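Local coordinates for Baccell_00875 (Bacteroides cellulosilyticus DSM 14838, PDB 5NOK), which is of uncertain function but, with its helical domain and several beta-sheet regions, is consistent with a polysaccharide-degrading enzyme, at residues R447-M452 against F489-I494; E541-A546 against A591-D596; D109-I114 against S128-G133; R91-I96 against V103-G108. All blocks are in the same frame, centred on the assembly; numbering follows the deposited sequence.

Contact 1: R447-M452 against F489-I494; sequences RGYNYM and FYAIGI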
loop_
_atom_site.group_PDB
_atom_site.type_symbol
_atom_site.label_atom_id
_atom_site.label_comp_id
_atom_site.label_asym_id
_atom_site.label_seq_id
_atom_site.Cartn_x
_atom_site.Cartn_y
_atom_site.Cartn_z
ATOM N N ARG A 447 3.556 -16.935 18.874
ATOM C CA ARG A 447 3.973 -15.850 17.970
ATOM C C ARG A 447 4.575 -14.615 18.637
ATOM O O ARG A 447 5.790 -14.364 18.504
ATOM C CB ARG A 447 2.814 -15.449 17.055
ATOM C CG ARG A 447 3.237 -14.632 15.848
ATOM C CD ARG A 447 2.075 -14.517 14.894
ATOM N NE ARG A 447 2.257 -13.502 13.863
ATOM C CZ ARG A 447 1.296 -13.099 13.031
ATOM N NH1 ARG A 447 0.072 -13.623 13.094
ATOM N NH2 ARG A 447 1.560 -12.165 12.126
ATOM N N GLY A 448 3.736 -13.847 19.333
ATOM C CA GLY A 448 4.147 -12.557 19.893
ATOM C C GLY A 448 3.126 -11.504 19.525
ATOM O O GLY A 448 2.489 -10.909 20.398
ATOM N N TYR A 449 2.968 -11.287 18.221
ATOM C CA TYR A 449 1.930 -10.392 17.681
ATOM C C TYR A 449 0.537 -10.681 18.267
ATOM O O TYR A 449 -0.217 -9.754 18.577
ATOM C CB TYR A 449 1.859 -10.494 16.139
ATOM C CG TYR A 449 3.004 -9.849 15.371
ATOM C CD1 TYR A 449 2.937 -8.515 14.976
ATOM C CD2 TYR A 449 4.132 -10.583 14.999
ATOM C CE1 TYR A 449 3.968 -7.918 14.254
ATOM C CE2 TYR A 449 5.169 -9.993 14.280
ATOM C CZ TYR A 449 5.076 -8.658 13.914
ATOM O OH TYR A 449 6.074 -8.064 13.206
ATOM N N ASN A 450 0.211 -11.965 18.433
ATOM C CA ASN A 450 -1.138 -12.396 18.881
ATOM C C ASN A 450 -1.519 -11.904 20.274
ATOM O O ASN A 450 -2.691 -11.662 20.557
ATOM C CB ASN A 450 -1.236 -13.929 18.862
ATOM C CG ASN A 450 -0.861 -14.523 17.519
ATOM O OD1 ASN A 450 -0.939 -13.844 16.497
ATOM N ND2 ASN A 450 -0.445 -15.785 17.516
ATOM N N TYR A 451 -0.515 -11.740 21.134
ATOM C CA TYR A 451 -0.727 -11.331 22.519
ATOM C C TYR A 451 -1.264 -9.900 22.611
ATOM O O TYR A 451 -2.124 -9.597 23.453
ATOM C CB TYR A 451 0.580 -11.468 23.311
ATOM C CG TYR A 451 1.115 -12.897 23.485
ATOM C CD1 TYR A 451 1.868 -13.520 22.478
ATOM C CD2 TYR A 451 0.896 -13.606 24.676
ATOM C CE1 TYR A 451 2.359 -14.814 22.636
ATOM C CE2 TYR A 451 1.389 -14.900 24.857
ATOM C CZ TYR A 451 2.123 -15.504 23.844
ATOM O OH TYR A 451 2.617 -16.784 24.022
HETATM N N MSE A 452 -0.794 -9.024 21.719
HETATM C CA MSE A 452 -1.186 -7.605 21.754
HETATM C C MSE A 452 -2.665 -7.462 21.438
HETATM O O MSE A 452 -3.362 -6.650 22.053
HETATM C CB MSE A 452 -0.363 -6.731 20.799
HETATM C CG MSE A 452 1.152 -6.958 20.830
HETATM SE SE MSE A 452 1.980 -6.561 22.582
HETATM C CE MSE A 452 1.695 -8.234 23.564
ATOM N N PHE A 489 10.249 -6.055 21.728
ATOM C CA PHE A 489 9.554 -6.784 20.659
ATOM C C PHE A 489 8.673 -5.812 19.871
ATOM O O PHE A 489 7.706 -5.245 20.401
ATOM C CB PHE A 489 8.712 -7.933 21.226
ATOM C CG PHE A 489 8.354 -8.977 20.205
ATOM C CD1 PHE A 489 9.283 -9.949 19.829
ATOM C CD2 PHE A 489 7.092 -8.987 19.607
ATOM C CE1 PHE A 489 8.960 -10.919 18.884
ATOM C CE2 PHE A 489 6.763 -9.950 18.654
ATOM C CZ PHE A 489 7.698 -10.920 18.292
ATOM N N TYR A 490 9.032 -5.616 18.607
ATOM C CA TYR A 490 8.273 -4.765 17.690
ATOM C C TYR A 490 6.999 -5.502 17.303
ATOM O O TYR A 490 7.062 -6.637 16.802
ATOM C CB TYR A 490 9.098 -4.455 16.434
ATOM C CG TYR A 490 10.304 -3.559 16.686
ATOM C CD1 TYR A 490 10.198 -2.170 16.604
ATOM C CD2 TYR A 490 11.555 -4.107 16.991
ATOM C CE1 TYR A 490 11.298 -1.353 16.823
ATOM C CE2 TYR A 490 12.661 -3.301 17.215
ATOM C CZ TYR A 490 12.527 -1.923 17.128
ATOM O OH TYR A 490 13.627 -1.129 17.348
ATOM N N ALA A 491 5.854 -4.871 17.549
ATOM C CA ALA A 491 4.558 -5.539 17.412
ATOM C C ALA A 491 3.427 -4.547 17.146
ATOM O O ALA A 491 3.436 -3.415 17.649
ATOM C CB ALA A 491 4.254 -6.366 18.660
ATOM N N ILE A 492 2.442 -4.992 16.373
ATOM C CA ILE A 492 1.406 -4.100 15.866
ATOM C C ILE A 492 0.390 -3.843 16.967
ATOM O O ILE A 492 -0.056 -4.778 17.626
ATOM C CB ILE A 492 0.701 -4.666 14.599
ATOM C CG1 ILE A 492 1.711 -4.976 13.486
ATOM C CG2 ILE A 492 -0.331 -3.685 14.069
ATOM C CD1 ILE A 492 1.259 -6.053 12.527
ATOM N N GLY A 493 0.046 -2.570 17.157
ATOM C CA GLY A 493 -1.080 -2.179 17.993
ATOM C C GLY A 493 -0.940 -2.466 19.479
ATOM O O GLY A 493 -1.943 -2.776 20.142
ATOM N N ILE A 494 0.285 -2.329 20.007
ATOM C CA ILE A 494 0.553 -2.490 21.453
ATOM C C ILE A 494 -0.312 -1.450 22.183
ATOM O O ILE A 494 -0.129 -0.258 21.959
ATOM C CB ILE A 494 2.052 -2.313 21.826
ATOM C CG1 ILE A 494 2.929 -3.270 21.004
ATOM C CG2 ILE A 494 2.280 -2.557 23.322
ATOM C CD1 ILE A 494 4.374 -3.375 21.444
HETATM O O HOH W 1 0.780 -7.195 17.163
#
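Tyr449 and Met452, at the start of helix 449-464, pack on Ala491, Ile492 and Ile494. These lie in the loop between helices 468-485 and 496-506. The contact is helix-to-loop packing in the helical part of the chain, which is consistent with an (alpha/alpha) toroid. The Tyr449 ring brings CE1 to 3.7 Å from Ile492 CD1. The same CE1 is 4.0 Å from Ala491 CA. Met452 is a selenomethionine, and its CG meets Ala491 CB at 3.8 Å. The bend at chi2 (-62°) lays its selenium alongside Ile494, with SE 3.8 Å from Ile494 CG1. Phe489 has CG opposite its backbone N (chi1 -161°) and reaches over to the other backbone. Its CE2 lies 3.9 Å from Gly448 CA, where no side chain intervenes. Further out, Met481 of helix 468-485 touches both Met452 and Phe489. Tyr490 stacks on Phe526, and its hydroxyl is hydrogen-bonded to Asn529. Arg447 is turned to Glu394 in a salt bridge. Between the two backbones sits one water. It donates to Tyr449 O at 3.1 Å and to Ile492 O at 2.6 Å, tying the first turn of the helix to the loop.

Contact 2: E541-A546 against A591-D596; sequences EQSIVA and AIRHWD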
loop_
_atom_site.group_PDB
_atom_site.type_symbol
_atom_site.label_atom_id
_atom_site.label_comp_id
_atom_site.label_asym_id
_atom_site.label_seq_id
_atom_site.Cartn_x
_atom_site.Cartn_y
_atom_site.Cartn_z
ATOM N N GLU A 541 9.679 -3.401 6.727
ATOM C CA GLU A 541 8.390 -3.131 6.080
ATOM C C GLU A 541 7.578 -2.109 6.876
ATOM O O GLU A 541 7.886 -1.812 8.031
ATOM C CB GLU A 541 7.551 -4.420 5.918
ATOM C CG GLU A 541 7.156 -5.111 7.227
ATOM C CD GLU A 541 6.202 -6.294 7.046
ATOM O OE1 GLU A 541 6.557 -7.310 6.367
ATOM O OE2 GLU A 541 5.089 -6.221 7.612
ATOM N N GLN A 542 6.518 -1.622 6.243
ATOM C CA GLN A 542 5.526 -0.706 6.822
ATOM C C GLN A 542 5.089 -1.043 8.247
ATOM O O GLN A 542 4.951 -0.155 9.090
ATOM C CB GLN A 542 4.287 -0.669 5.880
ATOM C CG GLN A 542 2.882 -0.615 6.517
ATOM C CD GLN A 542 2.615 0.733 7.076
ATOM O OE1 GLN A 542 3.498 1.603 7.012
ATOM N NE2 GLN A 542 1.411 0.941 7.627
ATOM N N SER A 543 4.791 -2.316 8.487
ATOM C CA SER A 543 4.142 -2.728 9.743
ATOM C C SER A 543 5.129 -3.180 10.830
ATOM O O SER A 543 4.698 -3.756 11.823
ATOM C CB SER A 543 3.104 -3.818 9.469
ATOM O OG SER A 543 3.704 -4.927 8.824
ATOM N N ILE A 544 6.432 -2.959 10.604
ATOM C CA ILE A 544 7.431 -2.849 11.662
ATOM C C ILE A 544 7.648 -1.369 12.034
ATOM O O ILE A 544 7.577 -1.014 13.218
ATOM C CB ILE A 544 8.793 -3.455 11.240
ATOM N N VAL A 545 7.891 -0.511 11.031
ATOM C CA VAL A 545 8.202 0.916 11.253
ATOM C C VAL A 545 7.049 1.641 11.943
ATOM O O VAL A 545 7.234 2.331 12.933
ATOM C CB VAL A 545 8.511 1.663 9.923
ATOM C CG1 VAL A 545 8.694 3.166 10.150
ATOM C CG2 VAL A 545 9.746 1.105 9.229
ATOM N N ALA A 546 5.852 1.508 11.404
ATOM C CA ALA A 546 4.715 2.281 11.892
ATOM C C ALA A 546 4.289 1.976 13.310
ATOM O O ALA A 546 3.937 2.905 14.031
ATOM C CB ALA A 546 3.506 2.131 10.970
ATOM N N ALA A 591 0.126 3.079 2.332
ATOM C CA ALA A 591 1.457 2.475 2.293
ATOM C C ALA A 591 1.579 1.318 1.290
ATOM O O ALA A 591 0.662 0.542 1.118
ATOM C CB ALA A 591 1.878 2.004 3.670
ATOM N N ILE A 592 2.745 1.256 0.651
ATOM C CA ILE A 592 3.139 0.205 -0.192
ATOM C C ILE A 592 3.228 -1.047 0.651
ATOM O O ILE A 592 4.002 -1.103 1.597
ATOM C CB ILE A 592 4.526 0.492 -0.820
ATOM C CG1 ILE A 592 4.432 1.664 -1.832
ATOM C CG2 ILE A 592 5.052 -0.755 -1.536
ATOM C CD1 ILE A 592 5.775 2.217 -2.225
ATOM N N ARG A 593 2.372 -2.007 0.322
ATOM C CA ARG A 593 2.412 -3.374 0.843
ATOM C C ARG A 593 2.127 -4.274 -0.367
ATOM O O ARG A 593 1.311 -3.912 -1.216
ATOM C CB ARG A 593 1.370 -3.565 1.934
ATOM C CG ARG A 593 1.522 -2.598 3.100
ATOM C CD ARG A 593 0.482 -2.780 4.194
ATOM N NE ARG A 593 0.517 -4.149 4.716
ATOM C CZ ARG A 593 1.413 -4.640 5.579
ATOM N NH1 ARG A 593 2.383 -3.884 6.095
ATOM N NH2 ARG A 593 1.340 -5.917 5.918
ATOM N N HIS A 594 2.815 -5.409 -0.472
ATOM C CA HIS A 594 2.740 -6.246 -1.661
ATOM C C HIS A 594 2.855 -7.756 -1.410
ATOM O O HIS A 594 3.284 -8.468 -2.289
ATOM C CB HIS A 594 3.793 -5.791 -2.687
ATOM C CG HIS A 594 5.169 -5.656 -2.127
ATOM N ND1 HIS A 594 5.957 -6.739 -1.794
ATOM C CD2 HIS A 594 5.898 -4.552 -1.828
ATOM C CE1 HIS A 594 7.113 -6.309 -1.319
ATOM N NE2 HIS A 594 7.101 -4.985 -1.325
ATOM N N TRP A 595 2.429 -8.255 -0.252
ATOM C CA TRP A 595 2.565 -9.698 0.045
ATOM C C TRP A 595 1.352 -10.395 0.666
ATOM O O TRP A 595 1.215 -11.620 0.521
ATOM C CB TRP A 595 3.801 -9.960 0.915
ATOM C CG TRP A 595 3.803 -9.158 2.164
ATOM C CD1 TRP A 595 3.292 -9.516 3.375
ATOM C CD2 TRP A 595 4.344 -7.849 2.328
ATOM N NE1 TRP A 595 3.488 -8.509 4.289
ATOM C CE2 TRP A 595 4.119 -7.465 3.668
ATOM C CE3 TRP A 595 5.007 -6.969 1.479
ATOM C CZ2 TRP A 595 4.516 -6.223 4.169
ATOM C CZ3 TRP A 595 5.392 -5.731 1.971
ATOM C CH2 TRP A 595 5.154 -5.376 3.309
ATOM N N ASP A 596 0.471 -9.635 1.315
ATOM C CA ASP A 596 -0.623 -10.214 2.107
ATOM C C ASP A 596 -1.662 -10.976 1.295
ATOM O O ASP A 596 -2.429 -11.768 1.871
ATOM C CB ASP A 596 -1.325 -9.136 2.938
ATOM C CG ASP A 596 -0.446 -8.599 4.050
ATOM O OD1 ASP A 596 -0.203 -9.363 5.011
ATOM O OD2 ASP A 596 -0.013 -7.421 3.970
#
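Glu541 and Trp595 meet across this contact, with Glu541 CB 3.7 Å from Trp595 CH2. The Glu541 carboxylate also lies by the indole, but it is less surely placed. Both side chains set out toward the opposite segment. The indole reaches over one face of the Arg593 guanidinium only near its rim, with Trp595 CZ2 3.3 Å above the plane.

The edge of the guanidinium faces helix 542-559. Gln542 crosses Arg593 at about a right angle, and its CG packs 3.3 Å from Arg593 NH1. The Gln542 amide is turned 67° from the guanidinium and lies against Ala591, with CD 3.7 Å from Ala591 CB. Its NE2 is hydrogen-bonded to Trp614 O and Thr618 OG1, which fix its rotation. Arg593 NH1 also gives a weak bond to Ser543 OG at 3.2 Å. That oxygen is less surely placed, and so is the distant charge pairing of Glu541 with Arg593. The firm salt bridge is within the loop: Arg593 NH2 to Asp596 OD2, 2.8 Å, on the syn lone pair. The oxygen is 22° out of the guanidinium plane.

Glu541 and Trp595 are both N-cap residues, so the contact joins the starts of helices 542-559 and 596-600. Gln542 and Ala546 rest on Leu575 of helix 562-576. Ile592 packs on His164 and His166 of strand 163-168, linking this helical region to a beta-sheet.

Contact 3: D109-I114 against S128-G133; sequences DIRILI and SFTNEG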
loop_
_atom_site.group_PDB
_atom_site.type_symbol
_atom_site.label_atom_id
_atom_site.label_comp_id
_atom_site.label_asym_id
_atom_site.label_seq_id
_atom_site.Cartn_x
_atom_site.Cartn_y
_atom_site.Cartn_z
ATOM N N ASP A 109 7.888 -7.652 -37.527
ATOM C CA ASP A 109 7.623 -6.438 -38.301
ATOM C C ASP A 109 7.874 -5.118 -37.529
ATOM O O ASP A 109 7.762 -4.044 -38.114
ATOM C CB ASP A 109 6.161 -6.432 -38.763
ATOM C CG ASP A 109 5.755 -7.726 -39.467
ATOM O OD1 ASP A 109 6.475 -8.158 -40.415
ATOM O OD2 ASP A 109 4.712 -8.294 -39.060
ATOM N N ILE A 110 8.179 -5.195 -36.236
ATOM C CA ILE A 110 8.205 -4.016 -35.383
ATOM C C ILE A 110 9.640 -3.615 -35.107
ATOM O O ILE A 110 10.397 -4.415 -34.584
ATOM C CB ILE A 110 7.508 -4.261 -34.034
ATOM C CG1 ILE A 110 6.109 -4.885 -34.213
ATOM C CG2 ILE A 110 7.435 -2.971 -33.230
ATOM C CD1 ILE A 110 5.132 -4.056 -35.019
ATOM N N ARG A 111 9.990 -2.386 -35.472
ATOM C CA ARG A 111 11.233 -1.749 -35.038
ATOM C C ARG A 111 11.044 -1.002 -33.713
ATOM O O ARG A 111 10.104 -0.216 -33.581
ATOM C CB ARG A 111 11.679 -0.742 -36.085
ATOM C CG ARG A 111 13.093 -0.223 -35.949
ATOM C CD ARG A 111 13.402 0.710 -37.115
ATOM N NE ARG A 111 12.636 1.959 -37.028
ATOM C CZ ARG A 111 12.230 2.697 -38.063
ATOM N NH1 ARG A 111 12.494 2.341 -39.325
ATOM N NH2 ARG A 111 11.539 3.816 -37.837
ATOM N N ILE A 112 11.934 -1.250 -32.756
ATOM C CA ILE A 112 11.950 -0.534 -31.512
ATOM C C ILE A 112 13.235 0.296 -31.501
ATOM O O ILE A 112 14.337 -0.254 -31.449
ATOM C CB ILE A 112 11.912 -1.434 -30.278
ATOM C CG1 ILE A 112 10.733 -2.418 -30.334
ATOM C CG2 ILE A 112 11.808 -0.569 -29.020
ATOM C CD1 ILE A 112 11.089 -3.790 -30.876
ATOM N N LEU A 113 13.089 1.616 -31.565
ATOM C CA LEU A 113 14.242 2.492 -31.560
ATOM C C LEU A 113 14.247 3.216 -30.222
ATOM O O LEU A 113 13.249 3.816 -29.834
ATOM C CB LEU A 113 14.164 3.456 -32.738
ATOM C CG LEU A 113 15.173 4.601 -32.839
ATOM C CD1 LEU A 113 16.599 4.088 -33.021
ATOM C CD2 LEU A 113 14.762 5.492 -34.011
ATOM N N ILE A 114 15.364 3.138 -29.509
ATOM C CA ILE A 114 15.548 3.874 -28.262
ATOM C C ILE A 114 16.584 4.973 -28.502
ATOM O O ILE A 114 17.662 4.689 -29.021
ATOM C CB ILE A 114 15.999 2.950 -27.132
ATOM C CG1 ILE A 114 15.037 1.758 -27.010
ATOM C CG2 ILE A 114 16.079 3.707 -25.807
ATOM C CD1 ILE A 114 15.283 0.878 -25.800
ATOM N N SER A 128 10.502 4.516 -29.753
ATOM C CA SER A 128 9.611 4.519 -30.932
ATOM C C SER A 128 9.330 3.108 -31.320
ATOM O O SER A 128 10.256 2.311 -31.360
ATOM C CB SER A 128 10.275 5.175 -32.140
ATOM O OG SER A 128 10.544 6.501 -31.835
ATOM N N PHE A 129 8.082 2.830 -31.686
ATOM C CA PHE A 129 7.665 1.512 -32.147
ATOM C C PHE A 129 7.108 1.693 -33.544
ATOM O O PHE A 129 6.125 2.407 -33.704
ATOM C CB PHE A 129 6.584 0.920 -31.234
ATOM C CG PHE A 129 7.037 0.728 -29.814
ATOM C CD1 PHE A 129 7.073 1.811 -28.918
ATOM C CD2 PHE A 129 7.461 -0.499 -29.375
ATOM C CE1 PHE A 129 7.527 1.653 -27.611
ATOM C CE2 PHE A 129 7.900 -0.665 -28.064
ATOM C CZ PHE A 129 7.939 0.409 -27.191
ATOM N N THR A 130 7.695 1.022 -34.540
ATOM C CA THR A 130 7.344 1.265 -35.934
ATOM C C THR A 130 6.983 -0.037 -36.623
ATOM O O THR A 130 7.700 -1.018 -36.514
ATOM C CB THR A 130 8.489 2.008 -36.672
ATOM O OG1 THR A 130 8.858 3.187 -35.935
ATOM C CG2 THR A 130 8.068 2.433 -38.131
ATOM N N ASN A 131 5.839 -0.059 -37.286
ATOM C CA ASN A 131 5.430 -1.217 -38.101
ATOM C C ASN A 131 6.184 -1.149 -39.431
ATOM O O ASN A 131 5.854 -0.319 -40.266
ATOM C CB ASN A 131 3.913 -1.211 -38.348
ATOM C CG ASN A 131 3.418 -2.467 -39.074
ATOM O OD1 ASN A 131 4.184 -3.392 -39.333
ATOM N ND2 ASN A 131 2.129 -2.496 -39.395
ATOM N N GLU A 132 7.200 -2.000 -39.594
ATOM C CA GLU A 132 7.968 -2.097 -40.853
ATOM C C GLU A 132 7.327 -2.968 -41.946
ATOM O O GLU A 132 7.744 -2.896 -43.092
ATOM C CB GLU A 132 9.341 -2.710 -40.603
ATOM C CG GLU A 132 10.334 -1.849 -39.848
ATOM C CD GLU A 132 11.670 -2.561 -39.676
ATOM O OE1 GLU A 132 11.789 -3.749 -40.084
ATOM O OE2 GLU A 132 12.612 -1.941 -39.134
ATOM N N GLY A 133 6.358 -3.803 -41.590
ATOM C CA GLY A 133 5.779 -4.780 -42.521
ATOM C C GLY A 133 4.727 -4.212 -43.462
ATOM O O GLY A 133 4.426 -3.009 -43.422
HETATM O O HOH W 2 13.163 6.618 -30.318
#
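Arg111 and Thr130 face each other as a hydrogen-bonded pair in the antiparallel beta hairpin of strands 110-119 and 122-131. The backbone bonds form the ladder. Arg111 N gives to Thr130 O at 2.9 Å, and Thr130 N gives back to Arg111 O. Leu113 and Ser128 form the next such pair, with Ser128 N 2.8 Å from Leu113 O. Beyond the strand end, Glu132 N donates to Asp109 O at 2.6 Å, almost in line with the carbonyl. A water donates to Leu113 O and bonds to Ser128 OG.

The apolar contacts lie on the face of Ile110, Ile112 and Phe129. Ile112 CG1 is 3.9 Å from Phe129 CD2. Phe77 of strand 75-81 packs on both isoleucines, and Trp90 meets the Phe129 ring.

The polar side chains Arg111 and Thr130 share the other face and run side by side. Thr130 CB sits over one face of the guanidinium, and Thr130 OG1 is hydrogen-bonded to Ser232. The Glu132 side chain crosses Arg111 at about a right angle, its OE2 3.4 Å from Arg111 CB, but its salt bridge is to Arg106. Asp109 pairs with Lys81.

At the end of the ladder, Asn131, paired with Ile110, makes an Asx turn. Its CG lies opposite its backbone N (chi1 -174°), and its OD1 accepts from Gly133 N at 3.2 Å, the donor standing above the amide plane.

Contact 4: R91-I96 against V103-G108; sequences RIPVEI and VLYREG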
loop_
_atom_site.group_PDB
_atom_site.type_symbol
_atom_site.label_atom_id
_atom_site.label_comp_id
_atom_site.label_asym_id
_atom_site.label_seq_id
_atom_site.Cartn_x
_atom_site.Cartn_y
_atom_site.Cartn_z
ATOM N N ARG A 91 15.526 -7.595 -26.688
ATOM C CA ARG A 91 16.644 -7.929 -25.812
ATOM C C ARG A 91 18.035 -7.748 -26.426
ATOM O O ARG A 91 18.942 -7.238 -25.760
ATOM C CB ARG A 91 16.492 -9.342 -25.285
ATOM C CG ARG A 91 17.516 -9.709 -24.222
ATOM C CD ARG A 91 17.416 -11.163 -23.812
ATOM N NE ARG A 91 18.711 -11.566 -23.269
ATOM C CZ ARG A 91 19.629 -12.299 -23.899
ATOM N NH1 ARG A 91 19.423 -12.793 -25.120
ATOM N NH2 ARG A 91 20.767 -12.567 -23.271
ATOM N N ILE A 92 18.214 -8.191 -27.661
ATOM C CA ILE A 92 19.481 -8.083 -28.355
ATOM C C ILE A 92 19.285 -7.087 -29.476
ATOM O O ILE A 92 18.461 -7.312 -30.364
ATOM C CB ILE A 92 19.929 -9.430 -28.982
ATOM C CG1 ILE A 92 20.028 -10.533 -27.915
ATOM C CG2 ILE A 92 21.247 -9.257 -29.750
ATOM C CD1 ILE A 92 20.970 -10.227 -26.758
ATOM N N PRO A 93 20.049 -5.988 -29.459
ATOM C CA PRO A 93 19.911 -5.018 -30.526
ATOM C C PRO A 93 20.383 -5.517 -31.874
ATOM O O PRO A 93 21.225 -6.379 -31.959
ATOM C CB PRO A 93 20.806 -3.862 -30.085
ATOM C CG PRO A 93 21.069 -4.075 -28.656
ATOM C CD PRO A 93 20.996 -5.545 -28.428
ATOM N N VAL A 94 19.833 -4.943 -32.919
ATOM C CA VAL A 94 20.369 -5.111 -34.248
ATOM C C VAL A 94 21.488 -4.101 -34.482
ATOM O O VAL A 94 22.489 -4.444 -35.102
ATOM C CB VAL A 94 19.257 -4.999 -35.302
ATOM C CG1 VAL A 94 19.849 -4.994 -36.701
ATOM C CG2 VAL A 94 18.308 -6.175 -35.141
ATOM N N GLU A 95 21.292 -2.875 -33.995
ATOM C CA GLU A 95 22.293 -1.808 -34.025
ATOM C C GLU A 95 22.351 -1.121 -32.671
ATOM O O GLU A 95 21.311 -0.839 -32.059
ATOM C CB GLU A 95 21.931 -0.712 -35.032
ATOM C CG GLU A 95 21.799 -1.121 -36.493
ATOM C CD GLU A 95 21.139 -0.027 -37.344
ATOM O OE1 GLU A 95 21.349 1.186 -37.061
ATOM O OE2 GLU A 95 20.385 -0.380 -38.289
ATOM N N ILE A 96 23.562 -0.824 -32.224
ATOM C CA ILE A 96 23.766 -0.024 -31.033
ATOM C C ILE A 96 24.957 0.927 -31.254
ATOM O O ILE A 96 26.027 0.477 -31.663
ATOM C CB ILE A 96 23.913 -0.910 -29.771
ATOM C CG1 ILE A 96 24.326 -0.061 -28.561
ATOM C CG2 ILE A 96 24.914 -2.036 -29.996
ATOM C CD1 ILE A 96 24.124 -0.728 -27.220
ATOM N N VAL A 103 19.811 2.859 -29.741
ATOM C CA VAL A 103 19.676 1.405 -29.814
ATOM C C VAL A 103 18.468 1.078 -30.691
ATOM O O VAL A 103 17.406 1.701 -30.548
ATOM C CB VAL A 103 19.486 0.769 -28.411
ATOM C CG1 VAL A 103 19.814 -0.709 -28.443
ATOM C CG2 VAL A 103 20.374 1.413 -27.374
ATOM N N LEU A 104 18.635 0.110 -31.590
ATOM C CA LEU A 104 17.592 -0.317 -32.522
ATOM C C LEU A 104 17.426 -1.809 -32.361
ATOM O O LEU A 104 18.389 -2.543 -32.502
ATOM C CB LEU A 104 17.954 0.001 -33.981
ATOM C CG LEU A 104 16.886 -0.237 -35.079
ATOM C CD1 LEU A 104 17.048 0.741 -36.231
ATOM C CD2 LEU A 104 16.897 -1.640 -35.664
ATOM N N TYR A 105 16.205 -2.240 -32.040
ATOM C CA TYR A 105 15.833 -3.642 -31.993
ATOM C C TYR A 105 14.793 -3.880 -33.068
ATOM O O TYR A 105 14.076 -2.951 -33.500
ATOM C CB TYR A 105 15.190 -3.995 -30.658
ATOM C CG TYR A 105 15.956 -3.567 -29.449
ATOM C CD1 TYR A 105 15.862 -2.258 -28.977
ATOM C CD2 TYR A 105 16.723 -4.464 -28.751
ATOM C CE1 TYR A 105 16.559 -1.844 -27.856
ATOM C CE2 TYR A 105 17.434 -4.068 -27.624
ATOM C CZ TYR A 105 17.364 -2.750 -27.188
ATOM O OH TYR A 105 18.040 -2.357 -26.086
ATOM N N ARG A 106 14.695 -5.134 -33.480
ATOM C CA ARG A 106 13.744 -5.508 -34.502
ATOM C C ARG A 106 13.185 -6.856 -34.155
ATOM O O ARG A 106 13.901 -7.827 -34.132
ATOM C CB ARG A 106 14.392 -5.515 -35.874
ATOM C CG ARG A 106 13.447 -6.008 -36.960
ATOM C CD ARG A 106 13.651 -5.277 -38.270
ATOM N NE ARG A 106 15.074 -5.154 -38.569
ATOM C CZ ARG A 106 15.737 -4.033 -38.859
ATOM N NH1 ARG A 106 15.130 -2.847 -38.968
ATOM N NH2 ARG A 106 17.043 -4.120 -39.077
ATOM N N GLU A 107 11.897 -6.896 -33.860
ATOM C CA GLU A 107 11.245 -8.126 -33.460
ATOM C C GLU A 107 10.059 -8.274 -34.399
ATOM O O GLU A 107 9.058 -7.562 -34.263
ATOM C CB GLU A 107 10.832 -8.050 -31.987
ATOM C CG GLU A 107 11.962 -7.752 -31.001
ATOM C CD GLU A 107 13.046 -8.838 -30.895
ATOM O OE1 GLU A 107 12.755 -10.039 -31.131
ATOM O OE2 GLU A 107 14.208 -8.482 -30.552
ATOM N N GLY A 108 10.212 -9.154 -35.392
ATOM C CA GLY A 108 9.198 -9.356 -36.426
ATOM C C GLY A 108 9.105 -8.145 -37.344
ATOM O O GLY A 108 10.115 -7.659 -37.847
HETATM O O HOH W 3 16.307 -6.895 -31.868
#
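A classic beta bulge marks the junction of the short edge strand 95-96 with strand 102-107. Val94 and Glu95 both face Leu104, and Leu104 O accepts from both. Val94 N lies 2.8 Å from it and Glu95 N 3.3 Å. Leu104 N returns a bond to Glu95 O at 2.9 Å. Pro93, just before the bulge, carries much of the side-chain packing. Its CG sits 3.6 Å from Val103 CG1 and 3.8 Å from Tyr105 CE2. The proline and tyrosine side chains run side by side. Tyr105 has CG opposite its carbonyl carbon (chi1 -51°), and its ring edge meets the backbone of Arg91. Its hydroxyl is hydrogen-bonded to Thr37 O. Val94 CB rests 4.1 Å from Leu104 CD2, while Val94 CG1 lies against the Arg106 guanidinium, which is salt-bridged to Glu132. Where the two segments diverge, a water accepts a hydrogen bond from Arg106 N at 2.9 Å and lies within bonding distance of Ile92 O and Glu107 OE2. Strand 95-96 is the outermost on this side of an eight-stranded antiparallel sheet. Strand 102-107 joins it to strand 110-119, where Tyr105 packs on Ile112 and Ile114. Glu107 touches Arg88 and Trp90 of strand 84-90, which belongs to a second sheet.

How the contacts relate
Contacts 1 and 2 are buried and belong to the helical part of the chain. Their centres are 15 Å apart, and they touch where Ile492 CG1 lies 3.6 Å from Ser543 O. Each packs a helix start on a loop, but contact 1 is mostly apolar and contact 2 gathers charged groups round an indole. Contacts 3 and 4 lie far off, toward the edge of one antiparallel sheet, and backbone ladders hold them. Contact 4 is at the surface, and contact 3 is partly buried. Neighbouring strands 102-107 and 110-119 join them, and Arg106 NH1 meets Glu132 OE2 at 2.7 Å in a salt bridge. The centres of contacts 1 and 3 are about 55 Å apart.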